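Local coordinates for protein vacuolar aminopeptidase 1 (Saccharomyces cerevisiae, PDB 5JGF) that removes N-terminal amino acids, preferably neutral or hydrophobic ones, from peptides in the yeast vacuole as a dodecameric zinc aminopeptidase, at residues 333-345 / 455-467. Numbering follows the deposited sequence.
With ZN (zinc ion), chain K.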
ATOM      1  N   THR D 333     -54.161  27.644 -13.159  1.00 20.03           N
ATOM      2  CA  THR D 333     -54.007  28.847 -13.963  1.00 19.07           C
ATOM      3  C   THR D 333     -53.180  29.861 -13.182  1.00 17.79           C
ATOM      4  O   THR D 333     -52.352  30.569 -13.751  1.00 16.69           O
ATOM      5  CB  THR D 333     -55.378  29.462 -14.314  1.00 21.20           C
ATOM      6  OG1 THR D 333     -56.054  28.601 -15.236  1.00 23.56           O
ATOM      7  CG2 THR D 333     -55.207  30.838 -14.939  1.00 20.64           C
ATOM      8  N   VAL D 334     -53.407  29.918 -11.873  1.00 15.81           N
ATOM      9  CA  VAL D 334     -52.677  30.839 -11.008  1.00 16.61           C
ATOM     10  C   VAL D 334     -51.170  30.596 -11.095  1.00 15.88           C
ATOM     11  O   VAL D 334     -50.397  31.500 -11.403  1.00 15.10           O
ATOM     12  CB  VAL D 334     -53.113  30.683  -9.535  1.00 15.39           C
ATOM     13  CG1 VAL D 334     -52.203  31.512  -8.624  1.00 15.30           C
ATOM     14  CG2 VAL D 334     -54.570  31.116  -9.374  1.00 16.73           C
ATOM     15  N   TRP D 335     -50.755  29.362 -10.832  1.00 15.55           N
ATOM     16  CA  TRP D 335     -49.338  29.032 -10.865  1.00 15.88           C
ATOM     17  C   TRP D 335     -48.723  29.103 -12.255  1.00 16.39           C
ATOM     18  O   TRP D 335     -47.559  29.478 -12.400  1.00 14.31           O
ATOM     19  CB  TRP D 335     -49.115  27.657 -10.228  1.00 16.47           C
ATOM     20  CG  TRP D 335     -49.358  27.694  -8.745  1.00 18.34           C
ATOM     21  CD1 TRP D 335     -50.294  26.988  -8.044  1.00 17.37           C
ATOM     22  CD2 TRP D 335     -48.676  28.518  -7.789  1.00 18.17           C
ATOM     23  NE1 TRP D 335     -50.240  27.325  -6.711  1.00 17.50           N
ATOM     24  CE2 TRP D 335     -49.258  28.263  -6.527  1.00 19.64           C
ATOM     25  CE3 TRP D 335     -47.633  29.450  -7.877  1.00 18.72           C
ATOM     26  CZ2 TRP D 335     -48.830  28.907  -5.360  1.00 19.18           C
ATOM     27  CZ3 TRP D 335     -47.206  30.090  -6.716  1.00 20.41           C
ATOM     28  CH2 TRP D 335     -47.807  29.814  -5.474  1.00 19.73           C
ATOM     29  N   ALA D 336     -49.498  28.767 -13.283  1.00 15.44           N
ATOM     30  CA  ALA D 336     -48.980  28.825 -14.643  1.00 16.50           C
ATOM     31  C   ALA D 336     -48.591  30.263 -14.980  1.00 17.07           C
ATOM     32  O   ALA D 336     -47.709  30.500 -15.805  1.00 17.13           O
ATOM     33  CB  ALA D 336     -50.023  28.312 -15.633  1.00 16.97           C
ATOM     34  N   ASN D 337     -49.240  31.221 -14.323  1.00 14.61           N
ATOM     35  CA  ASN D 337     -48.968  32.636 -14.559  1.00 16.10           C
ATOM     36  C   ASN D 337     -48.110  33.286 -13.478  1.00 15.98           C
ATOM     37  O   ASN D 337     -47.988  34.508 -13.440  1.00 15.17           O
ATOM     38  CB  ASN D 337     -50.290  33.409 -14.669  1.00 17.01           C
ATOM     39  CG  ASN D 337     -51.010  33.153 -15.976  1.00 18.23           C
ATOM     40  OD1 ASN D 337     -50.586  33.626 -17.034  1.00 17.01           O
ATOM     41  ND2 ASN D 337     -52.101  32.396 -15.914  1.00 17.50           N
ATOM     42  N   SER D 338     -47.504  32.474 -12.615  1.00 16.57           N
ATOM     43  CA  SER D 338     -46.687  32.993 -11.521  1.00 14.81           C
ATOM     44  C   SER D 338     -45.181  32.935 -11.762  1.00 15.21           C
ATOM     45  O   SER D 338     -44.701  32.228 -12.645  1.00 14.71           O
ATOM     46  CB  SER D 338     -46.994  32.222 -10.232  1.00 15.22           C
ATOM     47  OG  SER D 338     -48.375  32.263  -9.903  1.00 14.26           O
ATOM     48  N   ILE D 339     -44.445  33.697 -10.960  1.00 14.92           N
ATOM     49  CA  ILE D 339     -42.987  33.716 -11.017  1.00 13.57           C
ATOM     50  C   ILE D 339     -42.489  33.596  -9.585  1.00 15.12           C
ATOM     51  O   ILE D 339     -42.857  34.391  -8.718  1.00 14.71           O
ATOM     52  CB  ILE D 339     -42.427  35.030 -11.625  1.00 14.75           C
ATOM     53  CG1 ILE D 339     -42.647  35.053 -13.143  1.00 14.66           C
ATOM     54  CG2 ILE D 339     -40.931  35.150 -11.312  1.00 16.52           C
ATOM     55  CD1 ILE D 339     -41.916  33.951 -13.903  1.00 13.09           C
ATOM     56  N   ILE D 340     -41.668  32.585  -9.328  1.00 13.53           N
ATOM     57  CA  ILE D 340     -41.123  32.390  -7.997  1.00 12.92           C
ATOM     58  C   ILE D 340     -39.628  32.663  -8.023  1.00 14.55           C
ATOM     59  O   ILE D 340     -38.907  32.115  -8.854  1.00 14.16           O
ATOM     60  CB  ILE D 340     -41.322  30.938  -7.494  1.00 12.42           C
ATOM     61  CG1 ILE D 340     -42.813  30.597  -7.417  1.00 14.48           C
ATOM     62  CG2 ILE D 340     -40.674  30.774  -6.120  1.00 13.27           C
ATOM     63  CD1 ILE D 340     -43.092  29.154  -6.980  1.00 11.83           C
ATOM     64  N   LEU D 341     -39.170  33.537  -7.136  1.00 13.27           N
ATOM     65  CA  LEU D 341     -37.745  33.797  -7.043  1.00 14.81           C
ATOM     66  C   LEU D 341     -37.304  33.009  -5.823  1.00 13.93           C
ATOM     67  O   LEU D 341     -37.726  33.302  -4.706  1.00 15.36           O
ATOM     68  CB  LEU D 341     -37.430  35.284  -6.816  1.00 14.44           C
ATOM     69  CG  LEU D 341     -37.773  36.323  -7.889  1.00 14.14           C
ATOM     70  CD1 LEU D 341     -37.090  37.644  -7.541  1.00 14.62           C
ATOM     71  CD2 LEU D 341     -37.311  35.841  -9.259  1.00 13.81           C
ATOM     72  N   SER D 342     -36.496  31.979  -6.044  1.00 13.39           N
ATOM     73  CA  SER D 342     -35.968  31.185  -4.944  1.00 13.47           C
ATOM     74  C   SER D 342     -34.690  31.931  -4.579  1.00 15.09           C
ATOM     75  O   SER D 342     -33.676  31.800  -5.261  1.00 13.87           O
ATOM     76  CB  SER D 342     -35.636  29.769  -5.416  1.00 13.88           C
ATOM     77  OG  SER D 342     -34.969  29.048  -4.397  1.00 14.11           O
ATOM     78  N   ALA D 343     -34.754  32.732  -3.519  1.00 15.00           N
ATOM     79  CA  ALA D 343     -33.615  33.539  -3.106  1.00 14.67           C
ATOM     80  C   ALA D 343     -32.777  32.892  -2.018  1.00 15.31           C
ATOM     81  O   ALA D 343     -33.169  32.859  -0.852  1.00 14.15           O
ATOM     82  CB  ALA D 343     -34.097  34.917  -2.645  1.00 16.22           C
ATOM     83  N   ASP D 344     -31.620  32.373  -2.416  1.00 14.24           N
ATOM     84  CA  ASP D 344     -30.700  31.737  -1.485  1.00 12.72           C
ATOM     85  C   ASP D 344     -29.305  32.216  -1.875  1.00 12.58           C
ATOM     86  O   ASP D 344     -28.968  32.282  -3.057  1.00 13.86           O
ATOM     87  CB  ASP D 344     -30.786  30.210  -1.592  1.00 12.46           C
ATOM     88  CG  ASP D 344     -30.190  29.505  -0.384  1.00 12.88           C
ATOM     89  OD1 ASP D 344     -29.586  30.191   0.462  1.00 12.52           O
ATOM     90  OD2 ASP D 344     -30.328  28.266  -0.282  1.00 12.40           O
ATOM     91  N   VAL D 345     -28.504  32.571  -0.882  1.00 13.21           N
ATOM     92  CA  VAL D 345     -27.158  33.055  -1.139  1.00 12.11           C
ATOM     93  C   VAL D 345     -26.355  32.082  -1.991  1.00 14.21           C
ATOM     94  O   VAL D 345     -26.525  30.867  -1.891  1.00 14.13           O
ATOM     95  CB  VAL D 345     -26.397  33.298   0.183  1.00 13.10           C
ATOM     96  CG1 VAL D 345     -27.047  34.440   0.952  1.00 13.11           C
ATOM     97  CG2 VAL D 345     -26.394  32.023   1.027  1.00 12.63           C
ATOM     98  N   PHE D 455     -33.067  45.272  -5.788  1.00 15.80           N
ATOM     99  CA  PHE D 455     -33.489  44.337  -6.816  1.00 16.10           C
ATOM    100  C   PHE D 455     -34.850  43.715  -6.511  1.00 15.59           C
ATOM    101  O   PHE D 455     -35.727  43.679  -7.373  1.00 16.01           O
ATOM    102  CB  PHE D 455     -32.463  43.219  -6.987  1.00 15.61           C
ATOM    103  CG  PHE D 455     -32.906  42.157  -7.940  1.00 16.02           C
ATOM    104  CD1 PHE D 455     -32.902  42.391  -9.310  1.00 16.65           C
ATOM    105  CD2 PHE D 455     -33.390  40.944  -7.467  1.00 15.80           C
ATOM    106  CE1 PHE D 455     -33.377  41.432 -10.195  1.00 17.90           C
ATOM    107  CE2 PHE D 455     -33.869  39.978  -8.343  1.00 15.62           C
ATOM    108  CZ  PHE D 455     -33.864  40.222  -9.711  1.00 16.35           C
ATOM    109  N   PHE D 456     -35.024  43.219  -5.288  1.00 15.69           N
ATOM    110  CA  PHE D 456     -36.280  42.585  -4.891  1.00 14.37           C
ATOM    111  C   PHE D 456     -37.450  43.560  -4.926  1.00 17.40           C
ATOM    112  O   PHE D 456     -38.583  43.172  -5.220  1.00 17.18           O
ATOM    113  CB  PHE D 456     -36.146  41.984  -3.489  1.00 16.11           C
ATOM    114  CG  PHE D 456     -35.216  40.801  -3.420  1.00 15.62           C
ATOM    115  CD1 PHE D 456     -34.363  40.634  -2.334  1.00 14.82           C
ATOM    116  CD2 PHE D 456     -35.201  39.852  -4.437  1.00 16.00           C
ATOM    117  CE1 PHE D 456     -33.503  39.539  -2.261  1.00 15.77           C
ATOM    118  CE2 PHE D 456     -34.344  38.751  -4.374  1.00 17.24           C
ATOM    119  CZ  PHE D 456     -33.496  38.596  -3.287  1.00 15.83           C
ATOM    120  N   ASN D 457     -37.174  44.823  -4.618  1.00 16.44           N
ATOM    121  CA  ASN D 457     -38.208  45.854  -4.634  1.00 19.64           C
ATOM    122  C   ASN D 457     -38.642  46.010  -6.088  1.00 19.49           C
ATOM    123  O   ASN D 457     -39.837  46.073  -6.393  1.00 19.46           O
ATOM    124  CB  ASN D 457     -37.652  47.179  -4.106  1.00 21.28           C
ATOM    125  CG  ASN D 457     -38.728  48.244  -3.937  1.00 26.51           C
ATOM    126  OD1 ASN D 457     -38.483  49.425  -4.160  1.00 31.55           O
ATOM    127  ND2 ASN D 457     -39.919  47.827  -3.528  1.00 27.48           N
ATOM    128  N   GLY D 458     -37.657  46.054  -6.982  1.00 17.37           N
ATOM    129  CA  GLY D 458     -37.939  46.180  -8.401  1.00 17.49           C
ATOM    130  C   GLY D 458     -38.736  44.995  -8.916  1.00 17.86           C
ATOM    131  O   GLY D 458     -39.561  45.133  -9.823  1.00 16.94           O
ATOM    132  N   PHE D 459     -38.488  43.821  -8.341  1.00 17.04           N
ATOM    133  CA  PHE D 459     -39.205  42.614  -8.738  1.00 16.36           C
ATOM    134  C   PHE D 459     -40.699  42.745  -8.445  1.00 16.80           C
ATOM    135  O   PHE D 459     -41.533  42.502  -9.317  1.00 16.99           O
ATOM    136  CB  PHE D 459     -38.661  41.391  -7.993  1.00 15.65           C
ATOM    137  CG  PHE D 459     -39.541  40.174  -8.107  1.00 15.41           C
ATOM    138  CD1 PHE D 459     -39.613  39.457  -9.297  1.00 14.96           C
ATOM    139  CD2 PHE D 459     -40.317  39.758  -7.028  1.00 15.59           C
ATOM    140  CE1 PHE D 459     -40.445  38.339  -9.410  1.00 14.99           C
ATOM    141  CE2 PHE D 459     -41.152  38.645  -7.130  1.00 13.72           C
ATOM    142  CZ  PHE D 459     -41.215  37.933  -8.322  1.00 12.77           C
ATOM    143  N   PHE D 460     -41.041  43.121  -7.216  1.00 17.27           N
ATOM    144  CA  PHE D 460     -42.448  43.255  -6.855  1.00 16.61           C
ATOM    145  C   PHE D 460     -43.149  44.329  -7.683  1.00 18.64           C
ATOM    146  O   PHE D 460     -44.304  44.168  -8.078  1.00 16.98           O
ATOM    147  CB  PHE D 460     -42.595  43.559  -5.362  1.00 15.82           C
ATOM    148  CG  PHE D 460     -42.332  42.371  -4.478  1.00 16.08           C
ATOM    149  CD1 PHE D 460     -43.029  41.181  -4.668  1.00 14.68           C
ATOM    150  CD2 PHE D 460     -41.398  42.442  -3.447  1.00 15.65           C
ATOM    151  CE1 PHE D 460     -42.805  40.081  -3.848  1.00 14.62           C
ATOM    152  CE2 PHE D 460     -41.168  41.344  -2.619  1.00 16.14           C
ATOM    153  CZ  PHE D 460     -41.873  40.163  -2.821  1.00 13.36           C
ATOM    154  N   LYS D 461     -42.441  45.414  -7.960  1.00 18.82           N
ATOM    155  CA  LYS D 461     -43.019  46.497  -8.742  1.00 21.92           C
ATOM    156  C   LYS D 461     -43.239  46.168 -10.213  1.00 22.43           C
ATOM    157  O   LYS D 461     -44.293  46.480 -10.770  1.00 20.98           O
ATOM    158  CB  LYS D 461     -42.128  47.739  -8.674  1.00 24.54           C
ATOM    159  CG  LYS D 461     -42.127  48.480  -7.359  1.00 29.38           C
ATOM    160  CD  LYS D 461     -41.149  49.645  -7.433  1.00 35.07           C
ATOM    161  CE  LYS D 461     -41.184  50.496  -6.179  1.00 38.16           C
ATOM    162  NZ  LYS D 461     -40.144  51.566  -6.218  1.00 41.56           N
ATOM    163  N   HIS D 462     -42.263  45.513 -10.838  1.00 21.66           N
ATOM    164  CA  HIS D 462     -42.346  45.252 -12.270  1.00 22.88           C
ATOM    165  C   HIS D 462     -42.396  43.831 -12.835  1.00 20.00           C
ATOM    166  O   HIS D 462     -42.476  43.676 -14.052  1.00 17.56           O
ATOM    167  CB  HIS D 462     -41.192  45.992 -12.954  1.00 27.43           C
ATOM    168  CG  HIS D 462     -41.016  47.403 -12.481  1.00 33.87           C
ATOM    169  ND1 HIS D 462     -39.846  47.853 -11.905  1.00 36.95           N
ATOM    170  CD2 HIS D 462     -41.860  48.461 -12.494  1.00 36.91           C
ATOM    171  CE1 HIS D 462     -39.977  49.128 -11.587  1.00 39.48           C
ATOM    172  NE2 HIS D 462     -41.190  49.522 -11.933  1.00 39.29           N
ATOM    173  N   TRP D 463     -42.361  42.796 -12.003  1.00 17.76           N
ATOM    174  CA  TRP D 463     -42.366  41.444 -12.565  1.00 16.70           C
ATOM    175  C   TRP D 463     -43.587  41.127 -13.429  1.00 17.92           C
ATOM    176  O   TRP D 463     -43.460  40.486 -14.473  1.00 17.20           O
ATOM    177  CB  TRP D 463     -42.241  40.379 -11.466  1.00 14.90           C
ATOM    178  CG  TRP D 463     -43.532  40.028 -10.799  1.00 14.11           C
ATOM    179  CD1 TRP D 463     -44.077  40.621  -9.697  1.00 13.97           C
ATOM    180  CD2 TRP D 463     -44.461  39.023 -11.216  1.00 15.06           C
ATOM    181  NE1 TRP D 463     -45.290  40.046  -9.402  1.00 15.57           N
ATOM    182  CE2 TRP D 463     -45.551  39.065 -10.320  1.00 15.53           C
ATOM    183  CE3 TRP D 463     -44.479  38.091 -12.263  1.00 16.00           C
ATOM    184  CZ2 TRP D 463     -46.653  38.207 -10.438  1.00 16.80           C
ATOM    185  CZ3 TRP D 463     -45.575  37.238 -12.381  1.00 17.89           C
ATOM    186  CH2 TRP D 463     -46.647  37.305 -11.470  1.00 16.39           C
ATOM    187  N   ARG D 464     -44.766  41.564 -13.000  1.00 17.30           N
ATOM    188  CA  ARG D 464     -45.982  41.281 -13.760  1.00 19.63           C
ATOM    189  C   ARG D 464     -45.913  41.897 -15.155  1.00 19.72           C
ATOM    190  O   ARG D 464     -46.204  41.231 -16.149  1.00 20.27           O
ATOM    191  CB  ARG D 464     -47.215  41.800 -13.007  1.00 17.45           C
ATOM    192  CG  ARG D 464     -48.562  41.408 -13.624  1.00 17.41           C
ATOM    193  CD  ARG D 464     -48.751  39.894 -13.712  1.00 15.42           C
ATOM    194  NE  ARG D 464     -48.266  39.347 -14.977  1.00 15.62           N
ATOM    195  CZ  ARG D 464     -48.222  38.050 -15.274  1.00 17.26           C
ATOM    196  NH1 ARG D 464     -48.629  37.142 -14.397  1.00 16.42           N
ATOM    197  NH2 ARG D 464     -47.779  37.660 -16.462  1.00 18.31           N
ATOM    198  N   SER D 465     -45.507  43.161 -15.224  1.00 21.32           N
ATOM    199  CA  SER D 465     -45.400  43.863 -16.500  1.00 24.34           C
ATOM    200  C   SER D 465     -44.367  43.225 -17.424  1.00 25.12           C
ATOM    201  O   SER D 465     -44.562  43.165 -18.638  1.00 24.85           O
ATOM    202  CB  SER D 465     -45.037  45.331 -16.266  1.00 25.89           C
ATOM    203  OG  SER D 465     -44.897  46.016 -17.498  1.00 31.22           O
ATOM    204  N   VAL D 466     -43.265  42.752 -16.852  1.00 24.90           N
ATOM    205  CA  VAL D 466     -42.217  42.121 -17.648  1.00 24.30           C
ATOM    206  C   VAL D 466     -42.628  40.737 -18.144  1.00 23.68           C
ATOM    207  O   VAL D 466     -42.430  40.407 -19.314  1.00 23.26           O
ATOM    208  CB  VAL D 466     -40.898  41.987 -16.844  1.00 24.36           C
ATOM    209  CG1 VAL D 466     -39.883  41.172 -17.637  1.00 24.41           C
ATOM    210  CG2 VAL D 466     -40.335  43.364 -16.541  1.00 23.63           C
ATOM    211  N   TYR D 467     -43.203  39.929 -17.259  1.00 22.18           N
ATOM    212  CA  TYR D 467     -43.610  38.585 -17.642  1.00 23.28           C
ATOM    213  C   TYR D 467     -44.701  38.632 -18.708  1.00 23.43           C
ATOM    214  O   TYR D 467     -44.885  37.674 -19.453  1.00 23.28           O
ATOM    215  CB  TYR D 467     -44.080  37.798 -16.413  1.00 21.43           C
ATOM    216  CG  TYR D 467     -44.084  36.289 -16.597  1.00 21.55           C
ATOM    217  CD1 TYR D 467     -43.128  35.657 -17.399  1.00 21.54           C
ATOM    218  CD2 TYR D 467     -45.002  35.489 -15.922  1.00 19.43           C
ATOM    219  CE1 TYR D 467     -43.088  34.265 -17.518  1.00 20.59           C
ATOM    220  CE2 TYR D 467     -44.970  34.099 -16.031  1.00 21.35           C
ATOM    221  CZ  TYR D 467     -44.010  33.495 -16.831  1.00 21.72           C
ATOM    222  OH  TYR D 467     -43.969  32.122 -16.928  1.00 23.98           O
TER
HETATM  223 ZN    ZN K 601     -28.953  28.672   1.832  1.00 15.68          ZN
HETATM  224  O   HOH W   1     -45.064  30.298 -14.347  1.00 21.68           O
HETATM  225  O   HOH W   2     -48.153  35.036 -17.149  1.00 23.08           O
HETATM  226  O   HOH W   3     -27.130  28.821   0.251  1.00 13.45           O
HETATM  227  O   HOH W   4     -28.441  26.726   2.198  1.00 22.31           O
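Strand 339-343, in the middle of the large mixed sheet of the M18 catalytic domain, lies against the C-terminal helix 448-468, and its Ile339, Leu341 and Ala343 all face a row of aromatic rings on that helix. Leu341 sets CD1 over one face of the Phe459 ring, 3.6 Å from the centroid and 16° off the normal, a CH-pi contact. The same methyl lies at the edge of the Phe456 ring. Ile339 divides its branches between three rings. Its CG2 meets the edge of Phe459 at CE1 (3.7 Å), CG1 packs against Trp463 CE3, and CD1 stands over the centre of the Tyr467 ring, 3.6 Å from its centroid. With CG1 beside the backbone N (chi1 -74°) and CG2 anti to it, the two arms spread along the helix. Ala343 CB touches Phe456 CZ at 3.8 Å. The axes of the strand and of the helix segment 455-467 approach to 10.7 Å, their N-to-C directions 140° apart, in the alpha/beta layering of the zinc exopeptidase clan, in which helices pack on a central mixed sheet: strands 86-91 and 426-434 flank the strand in the sheet, and helix 261-278 touches Phe456. Where helix 331-336 gives way to the strand, the contact turns polar. Asn337 O accepts a weak, bent hydrogen bond from Arg464 NH1 (2.9 Å) and lies at the edges of the Trp463 and Tyr467 rings. Arg464 NH1 also donates to Lys83 O, NH2 pairs with Asp468, and water 2 links NH2 to Asn337 OD1. Asn337 ND2 reaches back to Thr333 O and also binds Lys47 O of a neighbouring subunit. At the other end of the strand, Asp344 holds a zinc ion through OD1 (2.1 Å) and OD2, with His91 and Asp262 completing the protein ligands.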